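16S rRNA methyltransferase (Streptomyces sp. DSM 40477, PDB 3MQ2) methylates N1 of adenine 1408 in 16S rRNA with S-adenosyl-L-methionine as donor, conferring resistance to aminoglycosides such as kanamycin, neomycin and apramycin. Local coordinates at residues A[5-10]-A[62-67]; A[86-89]-A[93-96]. All blocks are in the same frame, centred on the assembly; numbering follows the deposited sequence.

In the fold
Contacts 1 and 2 have centres about 14 Å apart and meet along strand 83-87, an outermost strand of the seven-stranded sheet, along whose edge strand 5-8 pairs. R5 O of contact 1 lies 2.9 Å from W87 N of contact 2, a probable hydrogen bond, and M64 CE packs 3.4 Å from L86 O, so both segments of contact 1 reach this strand. They approach the cofactor site differently. In contact 1, R63 touches S-adenosyl-L-homocysteine, while the side chain of M64 stays about 8 Å from it but about 4 Å from that of D58, which is hydrogen-bonded to the ligand. In contact 2, A88 and T89 themselves line the adenine end of the pocket.

Contact 1. Residues A[5-10]-A[62-67]; sequences RRVVGK and SRMEKI
E65 meets both G9 and K10, through different parts of the residue. Its side chain leaves with CG anti to the backbone N (chi1 176°) and continues extended, bringing CG to 3.5 Å from G9 C and the carboxylate alongside the K10 aliphatic chain. There the two side chains cross at a slant: E65 CD is 3.5 Å from K10 CG, and E65 OE2 is 3.4 Å from K10 CE. The charged ends do not meet, since K10 NZ remains 4.6 Å from E65 OE2; any attraction is probably a diffuse one at the surface. Beneath, the backbones exchange two CA-H...O contacts, G9 CA to E65 O at 3.3 Å and E65 CA to G9 O at 3.6 Å, and no hydrogen bond joins the segments directly. The buried end is apolar: V7 and M64 approach at about a right angle, with V7 CG2 4.0 Å from M64 CE. A bend at chi3 (-80°) sets the direction of this methyl. S68 of helix 65-71 bonds through OG to G9 N, tying the helix to the turn of hairpin 5-8/11-14. V7 pairs by backbone with Y85, whose side chain M64 touches, placing the contact beside strand 83-87.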
loop_
_atom_site.group_PDB
_atom_site.type_symbol
_atom_site.label_atom_id
_atom_site.label_comp_id
_atom_site.label_asym_id
_atom_site.label_seq_id
_atom_site.Cartn_x
_atom_site.Cartn_y
_atom_site.Cartn_z
ATOM N N ARG A 5 -2.345 5.740 15.667
ATOM C CA ARG A 5 -1.726 4.822 16.613
ATOM C C ARG A 5 -0.366 4.412 16.073
ATOM O O ARG A 5 -0.277 3.523 15.226
ATOM C CB ARG A 5 -2.618 3.586 16.794
ATOM C CG ARG A 5 -3.960 3.905 17.474
ATOM C CD ARG A 5 -4.914 2.731 17.415
ATOM N NE ARG A 5 -5.323 2.385 16.051
ATOM C CZ ARG A 5 -6.353 2.927 15.408
ATOM N NH1 ARG A 5 -7.092 3.890 15.986
ATOM N NH2 ARG A 5 -6.644 2.504 14.182
ATOM N N ARG A 6 0.689 5.065 16.556
ATOM C CA ARG A 6 2.027 4.793 16.052
ATOM C C ARG A 6 2.561 3.492 16.624
ATOM O O ARG A 6 2.396 3.203 17.809
ATOM C CB ARG A 6 2.988 5.950 16.360
ATOM C CG ARG A 6 4.400 5.690 15.834
ATOM C CD ARG A 6 5.338 6.870 16.038
ATOM N NE ARG A 6 6.654 6.552 15.467
ATOM C CZ ARG A 6 7.791 7.157 15.794
ATOM N NH1 ARG A 6 7.805 8.141 16.689
ATOM N NH2 ARG A 6 8.924 6.773 15.217
ATOM N N VAL A 7 3.189 2.704 15.762
ATOM C CA VAL A 7 3.851 1.481 16.188
ATOM C C VAL A 7 5.357 1.671 16.209
ATOM O O VAL A 7 5.958 2.088 15.212
ATOM C CB VAL A 7 3.505 0.302 15.270
ATOM C CG1 VAL A 7 4.339 -0.928 15.656
ATOM C CG2 VAL A 7 2.005 -0.011 15.374
ATOM N N VAL A 8 5.970 1.373 17.356
ATOM C CA VAL A 8 7.436 1.336 17.456
ATOM C C VAL A 8 7.844 0.104 18.259
ATOM O O VAL A 8 7.659 0.052 19.472
ATOM C CB VAL A 8 8.030 2.607 18.100
ATOM C CG1 VAL A 8 9.544 2.482 18.202
ATOM C CG2 VAL A 8 7.659 3.859 17.291
ATOM N N GLY A 9 8.401 -0.888 17.572
ATOM C CA GLY A 9 8.658 -2.173 18.196
ATOM C C GLY A 9 7.357 -2.749 18.728
ATOM O O GLY A 9 6.362 -2.830 18.005
ATOM N N LYS A 10 7.349 -3.140 19.996
ATOM C CA LYS A 10 6.132 -3.693 20.589
ATOM C C LYS A 10 5.246 -2.615 21.207
ATOM O O LYS A 10 4.205 -2.918 21.791
ATOM C CB LYS A 10 6.476 -4.738 21.649
ATOM C CG LYS A 10 7.257 -5.921 21.114
ATOM C CD LYS A 10 7.504 -6.942 22.209
ATOM C CE LYS A 10 8.187 -8.180 21.656
ATOM N NZ LYS A 10 8.498 -9.176 22.722
ATOM N N SER A 62 1.959 -6.637 15.147
ATOM C CA SER A 62 3.125 -7.482 15.412
ATOM C C SER A 62 4.070 -7.586 14.214
ATOM O O SER A 62 5.280 -7.740 14.392
ATOM C CB SER A 62 2.696 -8.883 15.847
ATOM O OG SER A 62 2.108 -9.587 14.768
ATOM N N ARG A 63 3.528 -7.495 13.001
ATOM C CA ARG A 63 4.341 -7.646 11.793
ATOM C C ARG A 63 5.371 -6.534 11.663
ATOM O O ARG A 63 6.463 -6.741 11.146
ATOM C CB ARG A 63 3.469 -7.649 10.530
ATOM C CG ARG A 63 2.486 -8.797 10.409
ATOM C CD ARG A 63 3.177 -10.151 10.302
ATOM N NE ARG A 63 4.167 -10.225 9.228
ATOM C CZ ARG A 63 3.884 -10.174 7.929
ATOM N NH1 ARG A 63 2.635 -10.015 7.515
ATOM N NH2 ARG A 63 4.861 -10.263 7.036
ATOM N N MET A 64 5.006 -5.350 12.133
ATOM C CA MET A 64 5.829 -4.163 11.962
ATOM C C MET A 64 6.853 -3.963 13.084
ATOM O O MET A 64 7.590 -2.981 13.076
ATOM C CB MET A 64 4.917 -2.930 11.866
ATOM C CG MET A 64 3.924 -2.976 10.687
ATOM S SD MET A 64 2.835 -1.525 10.633
ATOM C CE MET A 64 1.616 -1.958 11.888
ATOM N N GLU A 65 6.904 -4.884 14.040
ATOM C CA GLU A 65 7.730 -4.672 15.234
ATOM C C GLU A 65 9.191 -4.337 14.931
ATOM O O GLU A 65 9.685 -3.278 15.317
ATOM C CB GLU A 65 7.688 -5.878 16.172
ATOM C CG GLU A 65 8.620 -5.703 17.373
ATOM C CD GLU A 65 8.792 -6.971 18.190
ATOM O OE1 GLU A 65 7.864 -7.812 18.188
ATOM O OE2 GLU A 65 9.858 -7.122 18.831
ATOM N N LYS A 66 9.882 -5.257 14.262
ATOM C CA LYS A 66 11.316 -5.104 14.012
ATOM C C LYS A 66 11.674 -3.843 13.245
ATOM O O LYS A 66 12.529 -3.073 13.677
ATOM C CB LYS A 66 11.872 -6.325 13.275
ATOM C CG LYS A 66 13.320 -6.164 12.846
ATOM C CD LYS A 66 13.613 -6.944 11.571
ATOM C CE LYS A 66 14.958 -6.548 10.981
ATOM N NZ LYS A 66 15.025 -5.088 10.691
ATOM N N ILE A 67 11.025 -3.624 12.102
ATOM C CA ILE A 67 11.415 -2.515 11.233
ATOM C C ILE A 67 11.026 -1.158 11.820
ATOM O O ILE A 67 11.762 -0.186 11.678
ATOM C CB ILE A 67 10.884 -2.692 9.801
ATOM C CG1 ILE A 67 11.418 -4.004 9.222
ATOM C CG2 ILE A 67 11.330 -1.541 8.915
ATOM C CD1 ILE A 67 11.317 -4.100 7.722
#

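Contact 2. Residues A[86-89]-A[93-96]; sequences LWAT and LPPL. With SAH (S-adenosyl-L-homocysteine), chain C.
P94 turns the CG-CD side of its ring to L86 and A88, and this is the close-packed half of the contact. P94 CG lies 3.8 Å from L86 CD1 and equally 3.8 Å from A88 CB, while P94 CD also comes within 3.8 Å of A88 CB. L86 reaches the ring at a slant: its CG is anti to the carbonyl carbon (chi1 -60°), and the CD1 branch does the touching. All three residues are buried, and L57 of strand 52-58 touches both L86 and P94.

Towards T89 and L93, both partly exposed, the fit is looser. L93 CD2 approaches T89 O at 3.7 Å, whereas L93 N, 3.3 Å from the same T89 O, has too poor an angle for a hydrogen bond. T89 instead turns its polar end to the intervening loop, OG1 bonding to R92 N. T89 CA lies 3.3 Å from N1 of S-adenosyl-L-homocysteine, with T89 CB close behind at 3.6 Å, and A88 O is 3.7 Å from C2 of the same adenine. Next in the chain, A90 N and E91 OE1 are hydrogen-bonded to the ligand. The strand order 3-2-1-4-5-7-6 is that of the Rossmann-like class I methyltransferases; here the third strand, 83-87, leads into a loop that borders the adenine and folds back through P94 against the strand's end.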
loop_
_atom_site.group_PDB
_atom_site.type_symbol
_atom_site.label_atom_id
_atom_site.label_comp_id
_atom_site.label_asym_id
_atom_site.label_seq_id
_atom_site.Cartn_x
_atom_site.Cartn_y
_atom_site.Cartn_z
ATOM N N LEU A 86 1.798 2.874 11.366
ATOM C CA LEU A 86 0.539 3.030 12.096
ATOM C C LEU A 86 -0.234 1.716 12.144
ATOM O O LEU A 86 -0.165 0.901 11.233
ATOM C CB LEU A 86 -0.341 4.088 11.413
ATOM C CG LEU A 86 0.241 5.494 11.296
ATOM C CD1 LEU A 86 -0.786 6.435 10.652
ATOM C CD2 LEU A 86 0.665 6.052 12.659
ATOM N N TRP A 87 -1.002 1.534 13.207
ATOM C CA TRP A 87 -1.812 0.335 13.380
ATOM C C TRP A 87 -3.219 0.659 12.940
ATOM O O TRP A 87 -3.908 1.419 13.608
ATOM C CB TRP A 87 -1.836 -0.015 14.864
ATOM C CG TRP A 87 -2.431 -1.337 15.229
ATOM C CD1 TRP A 87 -2.592 -2.445 14.430
ATOM C CD2 TRP A 87 -2.937 -1.696 16.524
ATOM N NE1 TRP A 87 -3.160 -3.473 15.167
ATOM C CE2 TRP A 87 -3.378 -3.034 16.443
ATOM C CE3 TRP A 87 -3.041 -1.016 17.741
ATOM C CZ2 TRP A 87 -3.931 -3.701 17.540
ATOM C CZ3 TRP A 87 -3.591 -1.687 18.831
ATOM C CH2 TRP A 87 -4.033 -3.010 18.720
ATOM N N ALA A 88 -3.650 0.109 11.812
ATOM C CA ALA A 88 -4.973 0.446 11.291
ATOM C C ALA A 88 -5.364 -0.483 10.166
ATOM O O ALA A 88 -4.504 -1.012 9.472
ATOM C CB ALA A 88 -4.998 1.892 10.783
ATOM N N THR A 89 -6.668 -0.664 9.982
ATOM C CA THR A 89 -7.166 -1.435 8.848
ATOM C C THR A 89 -7.564 -0.521 7.705
ATOM O O THR A 89 -7.823 0.667 7.896
ATOM C CB THR A 89 -8.415 -2.234 9.229
ATOM O OG1 THR A 89 -9.492 -1.330 9.497
ATOM C CG2 THR A 89 -8.139 -3.078 10.469
ATOM N N LEU A 93 -9.388 3.607 8.179
ATOM C CA LEU A 93 -8.123 4.295 7.994
ATOM C C LEU A 93 -7.937 5.408 9.023
ATOM O O LEU A 93 -8.904 5.990 9.511
ATOM C CB LEU A 93 -8.056 4.868 6.575
ATOM C CG LEU A 93 -7.913 3.780 5.513
ATOM C CD1 LEU A 93 -8.248 4.325 4.137
ATOM C CD2 LEU A 93 -6.509 3.205 5.531
ATOM N N PRO A 94 -6.678 5.726 9.336
ATOM C CA PRO A 94 -6.376 6.869 10.200
ATOM C C PRO A 94 -6.853 8.158 9.535
ATOM O O PRO A 94 -7.088 8.184 8.323
ATOM C CB PRO A 94 -4.838 6.856 10.278
ATOM C CG PRO A 94 -4.422 5.512 9.791
ATOM C CD PRO A 94 -5.461 5.089 8.811
ATOM N N PRO A 95 -7.002 9.223 10.328
ATOM C CA PRO A 95 -7.472 10.520 9.840
ATOM C C PRO A 95 -6.391 11.240 9.042
ATOM O O PRO A 95 -5.963 12.336 9.407
ATOM C CB PRO A 95 -7.792 11.275 11.136
ATOM C CG PRO A 95 -6.863 10.706 12.133
ATOM C CD PRO A 95 -6.712 9.244 11.772
ATOM N N LEU A 96 -5.941 10.604 7.962
ATOM C CA LEU A 96 -4.958 11.194 7.064
ATOM C C LEU A 96 -5.669 12.040 6.018
ATOM O O LEU A 96 -6.790 11.744 5.619
ATOM C CB LEU A 96 -4.149 10.086 6.377
ATOM C CG LEU A 96 -3.265 9.210 7.271
ATOM C CD1 LEU A 96 -2.915 7.894 6.591
ATOM C CD2 LEU A 96 -2.006 9.959 7.655
HETATM N N SAH C . 2.505 -5.110 1.257
HETATM C CA SAH C . 3.282 -5.976 2.126
HETATM C CB SAH C . 2.395 -7.019 2.803
HETATM C CG SAH C . 1.392 -7.691 1.873
HETATM S SD SAH C . 0.650 -9.153 2.640
HETATM C C SAH C . 4.367 -6.655 1.313
HETATM O O SAH C . 5.223 -7.354 1.856
HETATM O OXT SAH C . 4.392 -6.512 0.091
HETATM C "C5'" SAH C . -0.898 -8.220 2.753
HETATM C "C4'" SAH C . -0.977 -7.405 4.039
HETATM O "O4'" SAH C . -2.193 -6.687 4.051
HETATM C "C3'" SAH C . -0.979 -8.270 5.301
HETATM O "O3'" SAH C . 0.005 -7.796 6.186
HETATM C "C2'" SAH C . -2.329 -8.065 5.953
HETATM O "O2'" SAH C . -2.210 -7.970 7.361
HETATM C "C1'" SAH C . -2.762 -6.746 5.346
HETATM N N9 SAH C . -4.215 -6.577 5.236
HETATM C C8 SAH C . -5.147 -7.418 4.686
HETATM N N7 SAH C . -6.368 -6.823 4.799
HETATM C C5 SAH C . -6.200 -5.619 5.407
HETATM C C6 SAH C . -7.081 -4.610 5.769
HETATM N N6 SAH C . -8.383 -4.721 5.522
HETATM N N1 SAH C . -6.585 -3.482 6.380
HETATM C C2 SAH C . -5.237 -3.348 6.638
HETATM N N3 SAH C . -4.363 -4.352 6.289
HETATM C C4 SAH C . -4.852 -5.457 5.677
#